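Local coordinates for protein acyl-CoA dehydrogenase (Thermus thermophilus, PDB 2Z1Q) that probably oxidises saturated acyl-CoA thioesters to 2,3-dehydroacyl-CoA, using FAD as cofactor and passing the electrons on to a separate acceptor, at residues S183-A188 with L214-E219; E220-M223 with S229-Q232; T114-L119 with A144-T149. All blocks are in the same frame, centred on the assembly; numbering follows the deposited sequence.

Contact 1 (S183-A188 with L214-E219); sequences SNAGFA and LSFGPE. With FAD (flavin-adenine dinucleotide), chain D.
Ala185 meets Phe216 through its backbone: the carbonyl O of Ala185 lies over one face of the Phe216 ring, nearer the rim than the centre, with CD2 of Phe216 at 3.7 Å from it. The methyl group adds a looser apolar touch, CB of Ala185 to CD2 of Phe216 at 4.5 Å. The second point of approach is Gly186, whose CA is 4.0 Å from OE2 of Glu219. That carboxylate gets back to the turn because the Glu219 side chain bends at chi2 (-58°). In all, 126 Å² is buried between the segments, a light contact.

What fixes these groups lies one shell out. OE2 of Glu219 is in a salt bridge with Arg231 and also takes a hydrogen bond from Ser229, whose hydroxyl accepts from N of Gly186; OE1 is bonded to the backbone N of Thr230. Arg209 holds the Ala185 and Phe216 end: it is hydrogen-bonded to the carbonyl oxygens of Ala185 and Ala188 and forms a cation-pi pair with Phe216. Inside the turn, O of Asn184 accepts from two amides, at 3.0 Å from N of Phe187 and 2.7 Å from N of Ala188.

Just before the turn, Ser183 ends strand 172-183 and faces the flavin. Its OG donates to N5 of FAD over 2.6 Å, and its backbone N reaches O4 of FAD at 3.3 Å. The segments themselves thus share mainly van der Waals contact, and the polar grip comes from Arg209, Arg231, Ser229 and Thr230; these residues tie together a turn that follows directly on the donor to N5, the flavin's redox-active nitrogen.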
loop_
_atom_site.group_PDB
_atom_site.type_symbol
_atom_site.label_atom_id
_atom_site.label_comp_id
_atom_site.label_asym_id
_atom_site.label_seq_id
_atom_site.Cartn_x
_atom_site.Cartn_y
_atom_site.Cartn_z
ATOM N N SER B 183 13.041 -11.550 17.140
ATOM C CA SER B 183 12.054 -10.870 17.988
ATOM C C SER B 183 12.252 -11.301 19.441
ATOM O O SER B 183 12.546 -12.471 19.707
ATOM C CB SER B 183 10.616 -11.233 17.558
ATOM O OG SER B 183 10.390 -10.993 16.183
ATOM N N ASN B 184 12.093 -10.355 20.364
ATOM C CA ASN B 184 12.235 -10.601 21.805
ATOM C C ASN B 184 13.685 -10.771 22.274
ATOM O O ASN B 184 13.946 -10.949 23.473
ATOM C CB ASN B 184 11.427 -11.855 22.217
ATOM C CG ASN B 184 9.901 -11.665 22.111
ATOM O OD1 ASN B 184 9.153 -12.640 22.155
ATOM N ND2 ASN B 184 9.445 -10.426 21.982
ATOM N N ALA B 185 14.628 -10.699 21.341
ATOM C CA ALA B 185 16.047 -10.868 21.649
ATOM C C ALA B 185 16.565 -9.939 22.732
ATOM O O ALA B 185 17.530 -10.261 23.429
ATOM C CB ALA B 185 16.870 -10.699 20.384
ATOM N N GLY B 186 15.933 -8.785 22.882
ATOM C CA GLY B 186 16.365 -7.827 23.876
ATOM C C GLY B 186 16.096 -8.220 25.325
ATOM O O GLY B 186 16.732 -7.682 26.224
ATOM N N PHE B 187 15.167 -9.152 25.552
ATOM C CA PHE B 187 14.826 -9.574 26.913
ATOM C C PHE B 187 14.480 -11.058 27.053
ATOM O O PHE B 187 14.127 -11.512 28.140
ATOM C CB PHE B 187 13.662 -8.727 27.439
ATOM C CG PHE B 187 12.587 -8.483 26.412
ATOM C CD1 PHE B 187 12.398 -7.211 25.877
ATOM C CD2 PHE B 187 11.792 -9.529 25.955
ATOM C CE1 PHE B 187 11.431 -6.988 24.898
ATOM C CE2 PHE B 187 10.825 -9.317 24.976
ATOM C CZ PHE B 187 10.645 -8.043 24.447
ATOM N N ALA B 188 14.571 -11.808 25.959
ATOM C CA ALA B 188 14.262 -13.236 25.989
ATOM C C ALA B 188 15.253 -13.998 26.866
ATOM O O ALA B 188 16.460 -13.742 26.815
ATOM C CB ALA B 188 14.288 -13.806 24.575
ATOM N N LEU B 214 27.324 -15.736 23.746
ATOM C CA LEU B 214 26.104 -15.286 23.088
ATOM C C LEU B 214 25.922 -13.800 23.353
ATOM O O LEU B 214 25.848 -13.382 24.499
ATOM C CB LEU B 214 24.894 -16.036 23.634
ATOM C CG LEU B 214 23.582 -15.696 22.933
ATOM C CD1 LEU B 214 23.430 -16.531 21.673
ATOM C CD2 LEU B 214 22.436 -15.965 23.880
ATOM N N SER B 215 25.843 -13.013 22.287
ATOM C CA SER B 215 25.676 -11.565 22.419
ATOM C C SER B 215 24.580 -11.063 21.479
ATOM O O SER B 215 24.108 -11.802 20.626
ATOM C CB SER B 215 26.994 -10.852 22.103
ATOM O OG SER B 215 27.429 -11.179 20.794
ATOM N N PHE B 216 24.191 -9.802 21.617
ATOM C CA PHE B 216 23.127 -9.262 20.776
ATOM C C PHE B 216 23.465 -7.905 20.172
ATOM O O PHE B 216 24.064 -7.062 20.835
ATOM C CB PHE B 216 21.845 -9.134 21.598
ATOM C CG PHE B 216 21.643 -10.252 22.583
ATOM C CD1 PHE B 216 22.207 -10.193 23.851
ATOM C CD2 PHE B 216 20.900 -11.374 22.233
ATOM C CE1 PHE B 216 22.035 -11.234 24.761
ATOM C CE2 PHE B 216 20.723 -12.417 23.132
ATOM C CZ PHE B 216 21.290 -12.349 24.400
ATOM N N GLY B 217 23.084 -7.685 18.918
ATOM C CA GLY B 217 23.353 -6.398 18.304
ATOM C C GLY B 217 22.318 -5.403 18.816
ATOM O O GLY B 217 21.372 -5.809 19.491
ATOM N N PRO B 218 22.465 -4.100 18.518
ATOM C CA PRO B 218 21.516 -3.079 18.970
ATOM C C PRO B 218 20.132 -3.301 18.381
ATOM O O PRO B 218 19.969 -4.066 17.420
ATOM C CB PRO B 218 22.147 -1.778 18.482
ATOM C CG PRO B 218 22.838 -2.203 17.239
ATOM C CD PRO B 218 23.470 -3.520 17.611
ATOM N N GLU B 219 19.143 -2.636 18.964
ATOM C CA GLU B 219 17.769 -2.757 18.507
ATOM C C GLU B 219 17.678 -2.370 17.021
ATOM O O GLU B 219 18.170 -1.316 16.608
ATOM C CB GLU B 219 16.861 -1.858 19.359
ATOM C CG GLU B 219 16.434 -2.483 20.710
ATOM C CD GLU B 219 15.701 -3.806 20.544
ATOM O OE1 GLU B 219 14.968 -3.950 19.543
ATOM O OE2 GLU B 219 15.851 -4.700 21.401
HETATM P PA FAD D . 14.510 -11.775 0.935
HETATM O O1A FAD D . 14.064 -10.719 1.809
HETATM O O2A FAD D . 15.808 -12.667 1.202
HETATM O O5B FAD D . 13.422 -12.411 0.006
HETATM C C5B FAD D . 13.166 -11.545 -1.098
HETATM C C4B FAD D . 12.235 -12.427 -1.898
HETATM O O4B FAD D . 11.595 -13.529 -1.394
HETATM C C3B FAD D . 11.358 -11.821 -3.086
HETATM O O3B FAD D . 12.157 -11.627 -4.259
HETATM C C2B FAD D . 10.370 -13.058 -3.115
HETATM O O2B FAD D . 9.727 -13.320 -4.367
HETATM C C1B FAD D . 11.496 -13.961 -2.702
HETATM N N9A FAD D . 11.495 -15.383 -2.879
HETATM C C8A FAD D . 12.143 -16.206 -2.003
HETATM N N7A FAD D . 12.045 -17.427 -2.383
HETATM C C5A FAD D . 11.311 -17.481 -3.515
HETATM C C6A FAD D . 10.881 -18.532 -4.380
HETATM N N6A FAD D . 11.221 -19.837 -4.087
HETATM N N1A FAD D . 10.136 -18.198 -5.469
HETATM C C2A FAD D . 9.829 -16.937 -5.759
HETATM N N3A FAD D . 10.227 -15.954 -4.977
HETATM C C4A FAD D . 10.958 -16.145 -3.866
HETATM N N1 FAD D . 13.164 -14.598 12.121
HETATM C C2 FAD D . 13.214 -15.542 13.086
HETATM O O2 FAD D . 13.802 -16.585 12.846
HETATM N N3 FAD D . 12.658 -15.374 14.312
HETATM C C4 FAD D . 11.998 -14.219 14.668
HETATM O O4 FAD D . 11.510 -14.074 15.762
HETATM C C4X FAD D . 11.921 -13.133 13.660
HETATM N N5 FAD D . 11.333 -11.951 13.912
HETATM C C5X FAD D . 11.318 -10.958 12.985
HETATM C C6 FAD D . 10.742 -9.672 13.282
HETATM C C7 FAD D . 10.781 -8.648 12.320
HETATM C C7M FAD D . 10.196 -7.289 12.653
HETATM C C8 FAD D . 11.372 -8.882 11.037
HETATM C C8M FAD D . 11.442 -7.805 9.978
HETATM C C9 FAD D . 11.914 -10.113 10.739
HETATM C C9A FAD D . 11.909 -11.172 11.697
HETATM N N10 FAD D . 12.509 -12.411 11.382
HETATM C C10 FAD D . 12.558 -13.412 12.331
HETATM C "C1'" FAD D . 13.087 -12.523 10.067
HETATM C "C2'" FAD D . 12.229 -13.275 9.039
HETATM O "O2'" FAD D . 12.074 -14.639 9.400
HETATM C "C3'" FAD D . 13.033 -13.079 7.793
HETATM O "O3'" FAD D . 13.079 -11.647 7.532
HETATM C "C4'" FAD D . 12.472 -13.719 6.554
HETATM O "O4'" FAD D . 12.384 -15.144 6.636
HETATM C "C5'" FAD D . 13.440 -13.237 5.534
HETATM O "O5'" FAD D . 13.161 -13.604 4.278
HETATM P P FAD D . 14.209 -12.655 3.520
HETATM O O1P FAD D . 13.979 -11.269 4.006
HETATM O O2P FAD D . 15.739 -13.094 3.858
HETATM O O3P FAD D . 13.792 -12.829 1.950
#

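Contact 2 (E220-M223 with S229-Q232); sequences EKKM and STRQ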
loop_
_atom_site.group_PDB
_atom_site.type_symbol
_atom_site.label_atom_id
_atom_site.label_comp_id
_atom_site.label_asym_id
_atom_site.label_seq_id
_atom_site.Cartn_x
_atom_site.Cartn_y
_atom_site.Cartn_z
ATOM N N GLU B 220 17.081 -3.234 16.205
ATOM C CA GLU B 220 16.954 -2.909 14.788
ATOM C C GLU B 220 16.019 -1.715 14.670
ATOM O O GLU B 220 15.073 -1.588 15.451
ATOM C CB GLU B 220 16.358 -4.085 14.006
ATOM C CG GLU B 220 17.273 -5.292 13.846
ATOM C CD GLU B 220 18.415 -5.035 12.888
ATOM O OE1 GLU B 220 18.435 -3.947 12.271
ATOM O OE2 GLU B 220 19.286 -5.921 12.748
ATOM N N LYS B 221 16.273 -0.823 13.723
ATOM C CA LYS B 221 15.372 0.305 13.539
ATOM C C LYS B 221 14.487 -0.009 12.333
ATOM O O LYS B 221 14.965 -0.060 11.208
ATOM C CB LYS B 221 16.161 1.593 13.307
ATOM C CG LYS B 221 17.086 1.986 14.465
ATOM C CD LYS B 221 17.586 3.409 14.278
ATOM C CE LYS B 221 18.283 3.957 15.526
ATOM N NZ LYS B 221 19.656 3.417 15.711
ATOM N N LYS B 222 13.199 -0.245 12.561
ATOM C CA LYS B 222 12.324 -0.577 11.438
ATOM C C LYS B 222 11.231 0.452 11.177
ATOM O O LYS B 222 11.046 1.384 11.960
ATOM C CB LYS B 222 11.710 -1.957 11.640
ATOM C CG LYS B 222 11.148 -2.206 13.018
ATOM C CD LYS B 222 12.128 -3.004 13.875
ATOM C CE LYS B 222 11.651 -3.130 15.332
ATOM N NZ LYS B 222 10.636 -4.192 15.583
ATOM N N MET B 223 10.492 0.281 10.076
ATOM C CA MET B 223 9.452 1.266 9.780
ATOM C C MET B 223 8.265 1.189 10.731
ATOM O O MET B 223 7.586 2.189 10.934
ATOM C CB MET B 223 8.965 1.226 8.305
ATOM C CG MET B 223 7.861 0.262 7.954
ATOM S SD MET B 223 6.932 0.642 6.454
ATOM C CE MET B 223 8.209 0.469 5.211
ATOM N N SER B 229 10.791 -5.863 20.221
ATOM C CA SER B 229 12.250 -5.960 20.299
ATOM C C SER B 229 12.722 -6.868 19.200
ATOM O O SER B 229 12.236 -8.001 19.075
ATOM C CB SER B 229 12.727 -6.547 21.629
ATOM O OG SER B 229 14.056 -7.058 21.494
ATOM N N THR B 230 13.676 -6.376 18.415
ATOM C CA THR B 230 14.252 -7.157 17.335
ATOM C C THR B 230 15.751 -6.860 17.280
ATOM O O THR B 230 16.174 -5.728 17.045
ATOM C CB THR B 230 13.606 -6.816 15.972
ATOM O OG1 THR B 230 12.222 -6.496 16.150
ATOM C CG2 THR B 230 13.700 -8.012 15.042
ATOM N N ARG B 231 16.560 -7.880 17.513
ATOM C CA ARG B 231 18.001 -7.707 17.506
ATOM C C ARG B 231 18.659 -8.852 16.778
ATOM O O ARG B 231 18.046 -9.883 16.506
ATOM C CB ARG B 231 18.557 -7.660 18.940
ATOM C CG ARG B 231 18.229 -6.410 19.756
ATOM C CD ARG B 231 18.437 -6.684 21.251
ATOM N NE ARG B 231 18.289 -5.489 22.084
ATOM C CZ ARG B 231 19.295 -4.701 22.455
ATOM N NH1 ARG B 231 20.540 -4.970 22.069
ATOM N NH2 ARG B 231 19.057 -3.642 23.220
ATOM N N GLN B 232 19.929 -8.669 16.464
ATOM C CA GLN B 232 20.693 -9.697 15.797
ATOM C C GLN B 232 21.321 -10.507 16.927
ATOM O O GLN B 232 21.788 -9.938 17.915
ATOM C CB GLN B 232 21.770 -9.044 14.947
ATOM C CG GLN B 232 22.487 -9.968 14.036
ATOM C CD GLN B 232 23.543 -9.245 13.246
ATOM O OE1 GLN B 232 24.526 -8.765 13.805
ATOM N NE2 GLN B 232 23.348 -9.158 11.936
#
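Two hydrogen bonds join Glu220 and Lys222 to Thr230, one from backbone to backbone and one between side chains. In the first, N of Glu220 donates to O of Thr230 over 2.8 Å, with an N-H...O angle of 174°. In the second, NZ of Lys222 gives a hydrogen to OG1 of Thr230 at 2.9 Å. Chi1 of Lys222 (46°) sets CG between the backbone N and the carbonyl carbon, and bends at chi2 and chi4 then carry the ammonium group round to the hydroxyl. The same NZ is bonded to the carbonyl O of Ile225, so this buried charge is shared with the connecting loop.

Van der Waals contact follows the backbone bond. CG of Glu220 rests 3.4 Å from O of Thr230. A little farther off, CB of Glu220 is 4.3 Å from CB of Thr230.

Charge pairing lies apart from these contacts, since Arg231 starts off away from 220-223 and its guanidinium is taken up by Glu219. Lys222 also packs on Tyr378 of the second subunit, which places the loop at the dimer interface.

Together these bonds close the connection from strand 214-216 to its antiparallel neighbour 230-235, in the beta domain of the acyl-CoA dehydrogenase fold, where Thr230 is part of the FAD pocket.

Contact 3 (T114-L119 with A144-T149); sequences TSIGTL and AAYCLT. With FAD (flavin-adenine dinucleotide), chain D.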
loop_
_atom_site.group_PDB
_atom_site.type_symbol
_atom_site.label_atom_id
_atom_site.label_comp_id
_atom_site.label_asym_id
_atom_site.label_seq_id
_atom_site.Cartn_x
_atom_site.Cartn_y
_atom_site.Cartn_z
ATOM N N THR B 114 4.489 -17.151 22.288
ATOM C CA THR B 114 3.538 -18.280 22.246
ATOM C C THR B 114 3.649 -19.238 21.053
ATOM O O THR B 114 3.291 -20.422 21.171
ATOM C CB THR B 114 2.060 -17.786 22.304
ATOM O OG1 THR B 114 1.751 -17.039 21.124
ATOM C CG2 THR B 114 1.833 -16.902 23.527
ATOM N N SER B 115 4.140 -18.762 19.911
ATOM C CA SER B 115 4.246 -19.643 18.759
ATOM C C SER B 115 5.656 -20.199 18.564
ATOM O O SER B 115 6.000 -21.234 19.128
ATOM C CB SER B 115 3.761 -18.927 17.490
ATOM O OG SER B 115 4.586 -17.824 17.155
ATOM N N ILE B 116 6.481 -19.523 17.779
ATOM C CA ILE B 116 7.835 -20.011 17.550
ATOM C C ILE B 116 8.667 -20.186 18.823
ATOM O O ILE B 116 9.574 -21.006 18.867
ATOM C CB ILE B 116 8.580 -19.087 16.581
ATOM C CG1 ILE B 116 8.463 -17.633 17.056
ATOM C CG2 ILE B 116 8.016 -19.270 15.180
ATOM C CD1 ILE B 116 9.162 -16.615 16.154
ATOM N N GLY B 117 8.352 -19.435 19.866
ATOM C CA GLY B 117 9.130 -19.553 21.087
ATOM C C GLY B 117 8.803 -20.728 21.994
ATOM O O GLY B 117 9.692 -21.332 22.583
ATOM N N THR B 118 7.521 -21.058 22.099
ATOM C CA THR B 118 7.090 -22.149 22.963
ATOM C C THR B 118 6.836 -23.466 22.222
ATOM O O THR B 118 7.283 -24.519 22.669
ATOM C CB THR B 118 5.805 -21.754 23.756
ATOM O OG1 THR B 118 6.041 -20.555 24.505
ATOM C CG2 THR B 118 5.413 -22.862 24.728
ATOM N N LEU B 119 6.131 -23.403 21.092
ATOM C CA LEU B 119 5.793 -24.602 20.314
ATOM C C LEU B 119 6.920 -25.589 20.031
ATOM O O LEU B 119 6.704 -26.796 20.038
ATOM C CB LEU B 119 5.124 -24.216 18.991
ATOM C CG LEU B 119 3.590 -24.232 18.990
ATOM C CD1 LEU B 119 3.066 -23.577 20.238
ATOM C CD2 LEU B 119 3.060 -23.516 17.759
ATOM N N ALA B 144 10.463 -16.404 25.556
ATOM C CA ALA B 144 11.200 -17.197 24.586
ATOM C C ALA B 144 11.428 -16.477 23.248
ATOM O O ALA B 144 10.684 -15.570 22.885
ATOM C CB ALA B 144 10.484 -18.542 24.370
ATOM N N ALA B 145 12.484 -16.885 22.544
ATOM C CA ALA B 145 12.834 -16.317 21.245
ATOM C C ALA B 145 13.149 -17.463 20.287
ATOM O O ALA B 145 13.553 -18.552 20.709
ATOM C CB ALA B 145 14.039 -15.390 21.370
ATOM N N TYR B 146 12.983 -17.197 18.997
ATOM C CA TYR B 146 13.194 -18.184 17.944
ATOM C C TYR B 146 14.267 -17.653 16.999
ATOM O O TYR B 146 14.098 -16.592 16.400
ATOM C CB TYR B 146 11.877 -18.349 17.189
ATOM C CG TYR B 146 11.813 -19.484 16.211
ATOM C CD1 TYR B 146 11.723 -20.800 16.644
ATOM C CD2 TYR B 146 11.753 -19.233 14.839
ATOM C CE1 TYR B 146 11.562 -21.849 15.732
ATOM C CE2 TYR B 146 11.595 -20.256 13.928
ATOM C CZ TYR B 146 11.497 -21.562 14.374
ATOM O OH TYR B 146 11.329 -22.570 13.455
ATOM N N CYS B 147 15.351 -18.400 16.852
ATOM C CA CYS B 147 16.453 -17.963 16.011
ATOM C C CYS B 147 16.718 -18.877 14.829
ATOM O O CYS B 147 17.512 -19.809 14.905
ATOM C CB CYS B 147 17.718 -17.818 16.861
ATOM S SG CYS B 147 17.634 -16.471 17.940
ATOM N N LEU B 148 16.059 -18.569 13.722
ATOM C CA LEU B 148 16.189 -19.351 12.520
ATOM C C LEU B 148 16.841 -18.570 11.386
ATOM O O LEU B 148 17.799 -19.027 10.787
ATOM C CB LEU B 148 14.811 -19.846 12.094
ATOM C CG LEU B 148 14.754 -20.586 10.760
ATOM C CD1 LEU B 148 15.840 -21.639 10.745
ATOM C CD2 LEU B 148 13.383 -21.218 10.555
ATOM N N THR B 149 16.302 -17.390 11.110
ATOM C CA THR B 149 16.796 -16.543 10.034
ATOM C C THR B 149 18.236 -16.054 10.230
ATOM O O THR B 149 18.672 -15.807 11.348
ATOM C CB THR B 149 15.857 -15.321 9.856
ATOM O OG1 THR B 149 14.563 -15.773 9.439
ATOM C CG2 THR B 149 16.411 -14.364 8.813
HETATM P PA FAD D . 14.510 -11.775 0.935
HETATM O O1A FAD D . 14.064 -10.719 1.809
HETATM O O2A FAD D . 15.808 -12.667 1.202
HETATM O O5B FAD D . 13.422 -12.411 0.006
HETATM C C5B FAD D . 13.166 -11.545 -1.098
HETATM C C4B FAD D . 12.235 -12.427 -1.898
HETATM O O4B FAD D . 11.595 -13.529 -1.394
HETATM C C3B FAD D . 11.358 -11.821 -3.086
HETATM O O3B FAD D . 12.157 -11.627 -4.259
HETATM C C2B FAD D . 10.370 -13.058 -3.115
HETATM O O2B FAD D . 9.727 -13.320 -4.367
HETATM C C1B FAD D . 11.496 -13.961 -2.702
HETATM N N9A FAD D . 11.495 -15.383 -2.879
HETATM C C8A FAD D . 12.143 -16.206 -2.003
HETATM N N7A FAD D . 12.045 -17.427 -2.383
HETATM C C5A FAD D . 11.311 -17.481 -3.515
HETATM C C6A FAD D . 10.881 -18.532 -4.380
HETATM N N6A FAD D . 11.221 -19.837 -4.087
HETATM N N1A FAD D . 10.136 -18.198 -5.469
HETATM C C2A FAD D . 9.829 -16.937 -5.759
HETATM N N3A FAD D . 10.227 -15.954 -4.977
HETATM C C4A FAD D . 10.958 -16.145 -3.866
HETATM N N1 FAD D . 13.164 -14.598 12.121
HETATM C C2 FAD D . 13.214 -15.542 13.086
HETATM O O2 FAD D . 13.802 -16.585 12.846
HETATM N N3 FAD D . 12.658 -15.374 14.312
HETATM C C4 FAD D . 11.998 -14.219 14.668
HETATM O O4 FAD D . 11.510 -14.074 15.762
HETATM C C4X FAD D . 11.921 -13.133 13.660
HETATM N N5 FAD D . 11.333 -11.951 13.912
HETATM C C5X FAD D . 11.318 -10.958 12.985
HETATM C C6 FAD D . 10.742 -9.672 13.282
HETATM C C7 FAD D . 10.781 -8.648 12.320
HETATM C C7M FAD D . 10.196 -7.289 12.653
HETATM C C8 FAD D . 11.372 -8.882 11.037
HETATM C C8M FAD D . 11.442 -7.805 9.978
HETATM C C9 FAD D . 11.914 -10.113 10.739
HETATM C C9A FAD D . 11.909 -11.172 11.697
HETATM N N10 FAD D . 12.509 -12.411 11.382
HETATM C C10 FAD D . 12.558 -13.412 12.331
HETATM C "C1'" FAD D . 13.087 -12.523 10.067
HETATM C "C2'" FAD D . 12.229 -13.275 9.039
HETATM O "O2'" FAD D . 12.074 -14.639 9.400
HETATM C "C3'" FAD D . 13.033 -13.079 7.793
HETATM O "O3'" FAD D . 13.079 -11.647 7.532
HETATM C "C4'" FAD D . 12.472 -13.719 6.554
HETATM O "O4'" FAD D . 12.384 -15.144 6.636
HETATM C "C5'" FAD D . 13.440 -13.237 5.534
HETATM O "O5'" FAD D . 13.161 -13.604 4.278
HETATM P P FAD D . 14.209 -12.655 3.520
HETATM O O1P FAD D . 13.979 -11.269 4.006
HETATM O O2P FAD D . 15.739 -13.094 3.858
HETATM O O3P FAD D . 13.792 -12.829 1.950
HETATM O O HOH W 1 12.821 -20.709 22.481
#
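Ile116 crosses Tyr146 at about a right angle, where the C-terminal end of helix 106-117 meets strand 144-147, the junction of the helical N-terminal and beta middle domains of the acyl-CoA dehydrogenase fold. The aliphatic group sits over one ring face in a CH-pi contact: CB of Ile116 is 3.6 Å from the Tyr146 ring centroid, 26° off the normal. Its CG2 lies over the CD2 side of the ring, while the carbonyl O of Ile116 approaches CD1 of Tyr146 at 3.1 Å. With chi1 at 51°, CG1 leads CD1 back over CB of Tyr146 and on toward the flavin, 3.5 Å from FAD O4. On the strand's way past the helix, CB of Ala144 packs on O of Gly117 at 3.4 Å, and a water donates to both O of Gly117 and O of Ala145.

The backbone beyond this packing reads the pyrimidine edge of the flavin. N3 of FAD donates to O of Tyr146 at 2.8 Å, and the amides of Leu148 and Thr149 both donate to FAD O2. The Thr149 amide bond is nearly straight, 174° at the hydrogen, and OG1 of Thr149 pairs with the ribityl O2' of FAD at 2.7 Å.

How the contacts relate
Along the chain, contact 3 comes first: it closes the largely helical connection from helix 106-117 to strand 144-147. Contact 1 follows, bringing the turn after strand 172-183 to strand 214-216 and the loop behind it across 25 intervening residues. Contact 2 then closes a short loop of five residues before strand 230-235. The three stand in series, none nested or crossed. Contacts 1 and 2 touch, with N of Asn184 2.7 Å from O of Ser229; contacts 1 and 3 meet where Ala188 packs on Ala145. All reach one mixed sheet; contacts 1 and 3 hydrogen-bond the flavin cofactor, while Thr230 of contact 2 touches it.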